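Local coordinates for SusD superfamily protein (Bacteroides fragilis NCTC 9343, PDB 3NQP) that probably binds glycans at the outer membrane as a SusD-family lipoprotein, handing them to a partner transporter, at residues T80-F85 with R133-V138; K498-L501 with A506-Q509. All blocks are in the same frame, centred on the assembly; numbering follows the deposited sequence.

Contact 1 (T80-F85 with R133-V138); sequences TGVSKF and RIYGGV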
ATOM      1  N   THR A  80       1.052 -18.226  -9.751  1.00 11.29           N
ATOM      2  CA  THR A  80       2.137 -17.356  -9.308  1.00 13.36           C
ATOM      3  C   THR A  80       1.681 -15.911  -8.984  1.00 14.23           C
ATOM      4  O   THR A  80       2.480 -15.086  -8.523  1.00 14.16           O
ATOM      5  CB  THR A  80       3.276 -17.326 -10.307  1.00 14.62           C
ATOM      6  OG1 THR A  80       2.870 -16.639 -11.482  1.00 15.32           O
ATOM      7  CG2 THR A  80       3.751 -18.780 -10.680  1.00 15.98           C
ATOM      8  N   GLY A  81       0.386 -15.649  -9.166  1.00 14.75           N
ATOM      9  CA  GLY A  81      -0.229 -14.382  -8.777  1.00 11.12           C
ATOM     10  C   GLY A  81      -0.003 -13.304  -9.827  1.00 14.19           C
ATOM     11  O   GLY A  81      -0.956 -12.673 -10.311  1.00 13.13           O
ATOM     12  N   VAL A  82       1.284 -13.068 -10.103  1.00 13.41           N
ATOM     13  CA  VAL A  82       1.742 -12.212 -11.191  1.00 15.50           C
ATOM     14  C   VAL A  82       2.759 -12.989 -12.002  1.00 17.51           C
ATOM     15  O   VAL A  82       3.290 -13.987 -11.515  1.00 13.27           O
ATOM     16  CB  VAL A  82       2.381 -10.892 -10.675  1.00 13.92           C
ATOM     17  CG1 VAL A  82       1.355 -10.093  -9.798  1.00 10.67           C
ATOM     18  CG2 VAL A  82       3.717 -11.121  -9.934  1.00 10.12           C
ATOM     19  N   SER A  83       3.021 -12.524 -13.223  1.00 15.25           N
ATOM     20  CA  SER A  83       4.030 -13.106 -14.091  1.00 18.46           C
ATOM     21  C   SER A  83       5.199 -12.176 -14.182  1.00 18.43           C
ATOM     22  O   SER A  83       5.075 -10.995 -13.875  1.00 16.37           O
ATOM     23  CB  SER A  83       3.489 -13.256 -15.516  1.00 21.12           C
ATOM     24  OG  SER A  83       2.316 -14.045 -15.486  1.00 30.43           O
ATOM     25  N   LYS A  84       6.326 -12.724 -14.648  1.00 16.61           N
ATOM     26  CA  LYS A  84       7.497 -11.972 -15.032  1.00 21.35           C
ATOM     27  C   LYS A  84       8.012 -11.054 -13.944  1.00 18.87           C
ATOM     28  O   LYS A  84       8.351  -9.894 -14.239  1.00 16.08           O
ATOM     29  CB  LYS A  84       7.237 -11.151 -16.319  1.00 20.49           C
ATOM     30  CG  LYS A  84       6.747 -11.965 -17.508  1.00 35.32           C
ATOM     31  CD  LYS A  84       6.739 -11.179 -18.853  1.00 46.89           C
ATOM     32  CE  LYS A  84       5.487 -10.273 -18.994  1.00 54.40           C
ATOM     33  NZ  LYS A  84       4.123 -10.917 -18.743  1.00 47.45           N
ATOM     34  N   PHE A  85       8.121 -11.574 -12.713  1.00 19.44           N
ATOM     35  CA  PHE A  85       8.556 -10.748 -11.564  1.00 19.40           C
ATOM     36  C   PHE A  85       7.756  -9.442 -11.461  1.00 19.29           C
ATOM     37  O   PHE A  85       8.282  -8.380 -11.136  1.00 17.81           O
ATOM     38  CB  PHE A  85      10.055 -10.429 -11.652  1.00 19.38           C
ATOM     39  CG  PHE A  85      10.941 -11.588 -11.356  1.00 18.17           C
ATOM     40  CD1 PHE A  85      11.146 -12.004 -10.061  1.00 20.71           C
ATOM     41  CD2 PHE A  85      11.616 -12.248 -12.394  1.00 22.10           C
ATOM     42  CE1 PHE A  85      11.982 -13.035  -9.778  1.00 19.50           C
ATOM     43  CE2 PHE A  85      12.460 -13.289 -12.122  1.00 21.80           C
ATOM     44  CZ  PHE A  85      12.643 -13.701 -10.821  1.00 21.06           C
ATOM     45  N   ARG A 133      10.327  -7.958  -0.848  1.00 12.41           N
ATOM     46  CA  ARG A 133       9.246  -8.435   0.004  1.00 10.84           C
ATOM     47  C   ARG A 133       8.392  -9.533  -0.628  1.00 11.06           C
ATOM     48  O   ARG A 133       7.827 -10.382   0.065  1.00 11.14           O
ATOM     49  CB  ARG A 133       8.371  -7.265   0.435  1.00 10.27           C
ATOM     50  CG  ARG A 133       9.135  -6.306   1.353  1.00 12.23           C
ATOM     51  CD  ARG A 133       8.220  -5.209   1.898  1.00 15.33           C
ATOM     52  NE  ARG A 133       7.822  -4.304   0.850  1.00 13.19           N
ATOM     53  CZ  ARG A 133       7.042  -3.256   1.029  1.00 12.72           C
ATOM     54  NH1 ARG A 133       6.594  -2.942   2.246  1.00 14.86           N
ATOM     55  NH2 ARG A 133       6.753  -2.493   0.002  1.00 15.07           N
ATOM     56  N   ILE A 134       8.277  -9.499  -1.945  1.00  9.67           N
ATOM     57  CA  ILE A 134       7.484 -10.484  -2.669  1.00 11.46           C
ATOM     58  C   ILE A 134       8.304 -11.744  -2.941  1.00 10.45           C
ATOM     59  O   ILE A 134       7.828 -12.812  -2.710  1.00 12.92           O
ATOM     60  CB  ILE A 134       6.973  -9.899  -4.004  1.00 12.85           C
ATOM     61  CG1 ILE A 134       5.981  -8.775  -3.740  1.00 10.99           C
ATOM     62  CG2 ILE A 134       6.365 -11.000  -4.970  1.00  8.31           C
ATOM     63  CD1 ILE A 134       4.641  -9.243  -3.176  1.00 12.71           C
ATOM     64  N   TYR A 135       9.534 -11.588  -3.419  1.00 11.28           N
ATOM     65  CA  TYR A 135      10.334 -12.728  -3.912  1.00 12.79           C
ATOM     66  C   TYR A 135      11.564 -13.054  -3.072  1.00 13.87           C
ATOM     67  O   TYR A 135      12.108 -14.147  -3.234  1.00 11.17           O
ATOM     68  CB  TYR A 135      10.827 -12.441  -5.337  1.00 13.04           C
ATOM     69  CG  TYR A 135       9.719 -12.312  -6.341  1.00 14.99           C
ATOM     70  CD1 TYR A 135       9.012 -13.416  -6.758  1.00 16.97           C
ATOM     71  CD2 TYR A 135       9.355 -11.066  -6.853  1.00 14.79           C
ATOM     72  CE1 TYR A 135       7.961 -13.298  -7.650  1.00 14.05           C
ATOM     73  CE2 TYR A 135       8.317 -10.940  -7.753  1.00 14.05           C
ATOM     74  CZ  TYR A 135       7.627 -12.053  -8.162  1.00 16.51           C
ATOM     75  OH  TYR A 135       6.590 -11.942  -9.061  1.00 12.95           O
ATOM     76  N   GLY A 136      12.028 -12.120  -2.230  1.00 10.72           N
ATOM     77  CA  GLY A 136      13.306 -12.289  -1.546  1.00 14.93           C
ATOM     78  C   GLY A 136      14.458 -11.961  -2.489  1.00 13.83           C
ATOM     79  O   GLY A 136      14.644 -10.814  -2.907  1.00 11.71           O
ATOM     80  N   GLY A 137      15.213 -12.977  -2.872  1.00 13.71           N
ATOM     81  CA  GLY A 137      16.210 -12.803  -3.892  1.00 13.65           C
ATOM     82  C   GLY A 137      15.625 -12.686  -5.297  1.00 14.92           C
ATOM     83  O   GLY A 137      14.693 -13.405  -5.646  1.00 16.46           O
ATOM     84  N   VAL A 138      16.168 -11.747  -6.067  1.00 15.68           N
ATOM     85  CA  VAL A 138      15.794 -11.499  -7.465  1.00 15.98           C
ATOM     86  C   VAL A 138      17.053 -11.087  -8.232  1.00 16.14           C
ATOM     87  O   VAL A 138      18.058 -10.703  -7.613  1.00 16.04           O
ATOM     88  CB  VAL A 138      14.769 -10.342  -7.614  1.00 17.95           C
ATOM     89  CG1 VAL A 138      13.398 -10.699  -6.951  1.00 11.09           C
ATOM     90  CG2 VAL A 138      15.374  -9.014  -7.115  1.00 15.28           C
TER
HETATM   91  O   HOH W   1       5.296 -14.421  -9.378  1.00 15.15           O
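The ring of Y135 is covered on both faces: F85 CD1 sits 3.7 Å above its plane, over the centre, and I134 CG2, from the preceding residue of its own helix, lies over the centre of the opposite face. F85 presents an edge, with CD1 leading, so the pair is T-shaped (edge-to-face); the centroids are 5.0 Å apart and the planes meet at 70°. Neighbouring CE1 of the F85 ring packs 3.9 Å from V138 CG1, which extends the apolar surface past the helix end.

At the phenol end, V82 CG2 comes to the edge of the tyrosine ring and F85 CA lies 3.4 Å from Y135 OH. The tyrosine reaches the loop because CG stands anti to its carbonyl carbon (chi1 -64°), the side chain leaving the helix toward 80-85. In the ring plane, water 1 lies 2.8 Å from Y135 OH and 3.0 Å from V82 O. V82 O accepts T80 OG1 at 2.7 Å, from 42° out of the carbonyl plane, and probably shares the water, which has more acceptors in reach than protons.

Helix 110-135 ends here: G136, with positive phi, is the first residue to leave helical geometry. Helix 39-48 supplies Q41 and T45 against V82, and I496 packs on F85. Within an N-terminal helical part consistent with the TPR-like core of SusD-family proteins, an edge-to-face pair in an apolar setting thus ties a long helix's end to an irregular loop, while a probable water link gives the buried phenol oxygen a polar partner.

Contact 2 (K498-L501 with A506-Q509); sequences KTML and ALEQ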
ATOM      1  N   LYS A 498       6.672 -21.725 -13.976  1.00 22.04           N
ATOM      2  CA  LYS A 498       7.330 -22.854 -14.615  1.00 24.09           C
ATOM      3  C   LYS A 498       7.838 -22.469 -15.998  1.00 23.22           C
ATOM      4  O   LYS A 498       8.924 -22.842 -16.362  1.00 23.77           O
ATOM      5  CB  LYS A 498       6.335 -24.031 -14.763  1.00 26.42           C
ATOM      6  CG  LYS A 498       6.948 -25.365 -15.238  1.00 35.34           C
ATOM      7  CD  LYS A 498       5.858 -26.434 -15.519  1.00 46.14           C
ATOM      8  CE  LYS A 498       6.457 -27.842 -15.857  1.00 52.31           C
ATOM      9  NZ  LYS A 498       7.015 -28.570 -14.640  1.00 55.42           N
ATOM     10  N   THR A 499       7.031 -21.755 -16.779  1.00 22.62           N
ATOM     11  CA  THR A 499       7.429 -21.423 -18.159  1.00 24.78           C
ATOM     12  C   THR A 499       8.703 -20.605 -18.163  1.00 25.76           C
ATOM     13  O   THR A 499       9.616 -20.874 -18.955  1.00 25.68           O
ATOM     14  CB  THR A 499       6.331 -20.660 -18.954  1.00 25.24           C
ATOM     15  OG1 THR A 499       5.770 -19.642 -18.125  1.00 21.98           O
ATOM     16  CG2 THR A 499       5.254 -21.597 -19.420  1.00 26.24           C
HETATM   17  N   MSE A 500       8.779 -19.614 -17.273  1.00 26.90           N
HETATM   18  CA  MSE A 500      10.006 -18.794 -17.124  1.00 26.75           C
HETATM   19  C   MSE A 500      11.210 -19.615 -16.679  1.00 25.83           C
HETATM   20  O   MSE A 500      12.341 -19.397 -17.145  1.00 25.70           O
HETATM   21  CB  MSE A 500       9.786 -17.635 -16.133  1.00 25.61           C
HETATM   22  CG  MSE A 500       9.658 -16.276 -16.777  1.00 35.23           C
HETATM   23 SE   MSE A 500      10.220 -14.773 -15.660  0.75 24.72          SE
HETATM   24  CE  MSE A 500       9.518 -15.435 -14.009  1.00 28.08           C
ATOM     25  N   LEU A 501      10.980 -20.532 -15.748  1.00 27.22           N
ATOM     26  CA  LEU A 501      12.035 -21.436 -15.276  1.00 27.13           C
ATOM     27  C   LEU A 501      12.542 -22.279 -16.434  1.00 29.46           C
ATOM     28  O   LEU A 501      13.741 -22.438 -16.591  1.00 26.31           O
ATOM     29  CB  LEU A 501      11.535 -22.351 -14.145  1.00 24.70           C
ATOM     30  CG  LEU A 501      11.333 -21.696 -12.769  1.00 24.18           C
ATOM     31  CD1 LEU A 501      10.813 -22.742 -11.751  1.00 21.69           C
ATOM     32  CD2 LEU A 501      12.647 -21.029 -12.271  1.00 25.62           C
ATOM     33  N   ALA A 506      19.169 -19.686 -15.835  1.00 27.40           N
ATOM     34  CA  ALA A 506      19.766 -18.957 -14.693  1.00 27.13           C
ATOM     35  C   ALA A 506      18.869 -18.898 -13.451  1.00 23.96           C
ATOM     36  O   ALA A 506      19.367 -18.865 -12.332  1.00 22.68           O
ATOM     37  CB  ALA A 506      20.171 -17.522 -15.095  1.00 27.02           C
ATOM     38  N   LEU A 507      17.560 -18.867 -13.655  1.00 20.32           N
ATOM     39  CA  LEU A 507      16.614 -18.711 -12.592  1.00 20.80           C
ATOM     40  C   LEU A 507      16.359 -19.997 -11.861  1.00 20.87           C
ATOM     41  O   LEU A 507      16.262 -21.073 -12.467  1.00 18.68           O
ATOM     42  CB  LEU A 507      15.272 -18.199 -13.131  1.00 20.07           C
ATOM     43  CG  LEU A 507      15.272 -16.800 -13.740  1.00 22.13           C
ATOM     44  CD1 LEU A 507      13.834 -16.481 -14.268  1.00 23.47           C
ATOM     45  CD2 LEU A 507      15.742 -15.770 -12.734  1.00 17.51           C
ATOM     46  N   GLU A 508      16.271 -19.871 -10.549  1.00 20.17           N
ATOM     47  CA  GLU A 508      15.777 -20.926  -9.699  1.00 23.28           C
ATOM     48  C   GLU A 508      14.443 -20.512  -9.076  1.00 18.77           C
ATOM     49  O   GLU A 508      14.182 -19.339  -8.876  1.00 16.90           O
ATOM     50  CB  GLU A 508      16.826 -21.281  -8.624  1.00 27.03           C
ATOM     51  CG  GLU A 508      17.974 -22.106  -9.221  1.00 37.58           C
ATOM     52  CD  GLU A 508      19.118 -22.375  -8.262  1.00 53.55           C
ATOM     53  OE1 GLU A 508      19.083 -21.891  -7.108  1.00 55.74           O
ATOM     54  OE2 GLU A 508      20.066 -23.084  -8.675  1.00 62.99           O
ATOM     55  N   GLN A 509      13.637 -21.513  -8.753  1.00 17.12           N
ATOM     56  CA  GLN A 509      12.415 -21.323  -8.032  1.00 16.68           C
ATOM     57  C   GLN A 509      12.662 -20.633  -6.686  1.00 17.58           C
ATOM     58  O   GLN A 509      13.738 -20.718  -6.101  1.00 12.28           O
ATOM     59  CB  GLN A 509      11.676 -22.656  -7.820  1.00 14.15           C
ATOM     60  CG  GLN A 509      10.253 -22.490  -7.214  1.00 19.79           C
ATOM     61  CD  GLN A 509       9.372 -21.571  -8.025  1.00 10.35           C
ATOM     62  OE1 GLN A 509       9.225 -20.389  -7.708  1.00 15.86           O
ATOM     63  NE2 GLN A 509       8.789 -22.093  -9.081  1.00 13.66           N
TER
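L501, L507 and Q509 supply most of the buried surface, and L501 is the hub, its two methyls dividing the work. CD2 meets the backbone of 506-509, lying 3.6 Å from L507 O and 3.7 Å from Q509 N, and it also touches L507 CB at 4.0 Å. CD1 turns to the glutamine, with Q509 NE2 at 3.4 Å and Q509 CB at 4.0 Å. In L501, chi1 (-74°) sets CG anti to the carbonyl carbon, and chi2 (179°) swings CD1 out toward Q509.

Q509 crosses the leucine at about a right angle. Its chain bends at chi2 (56°), which brings the amide alongside CD1. NE2 meets the methyl by van der Waals packing, in an amide held at both oxygen and nitrogen by residues flanking the segments, OE1 by I496 N. L507, whose CB is directed at the helix, extends CD1 to within 4.2 Å of the selenium of M500, a selenomethionine.

The L501 and L507 CA atoms are 6.0 Å apart, as the chain doubles back after the short helix 498-503. R160 packs on L507 and bonds through NH1 to E508 O. Dispersion joins the segments, with the L501 methyls laid on peptide and amide groups and L507 against M500, so the C-terminal tail of this SusD-family fold packs at the surface by shape complementarity, with polar anchoring from neighbouring loops.

Following the chain from the N terminus, contact 1 brings the loop between helices 68-71 and 89-102 to the end of helix 110-135, closing a largely helical excursion of 47 residues. Contact 2 comes much later and closes a short return of four residues, the first two of them the end of helix 498-503. The two are in series, neither nested nor crossed; one lies in the N-terminal helical part and the other near the C terminus, yet their centres are only about 11 Å apart. They touch directly: F85 CE2 packs 4.1 Å from L507 CD1, and K84 CA is 4.0 Å from M500 SE. The C-terminal region is thereby laid against the N-terminal helical part, and R160 contacts segments of both.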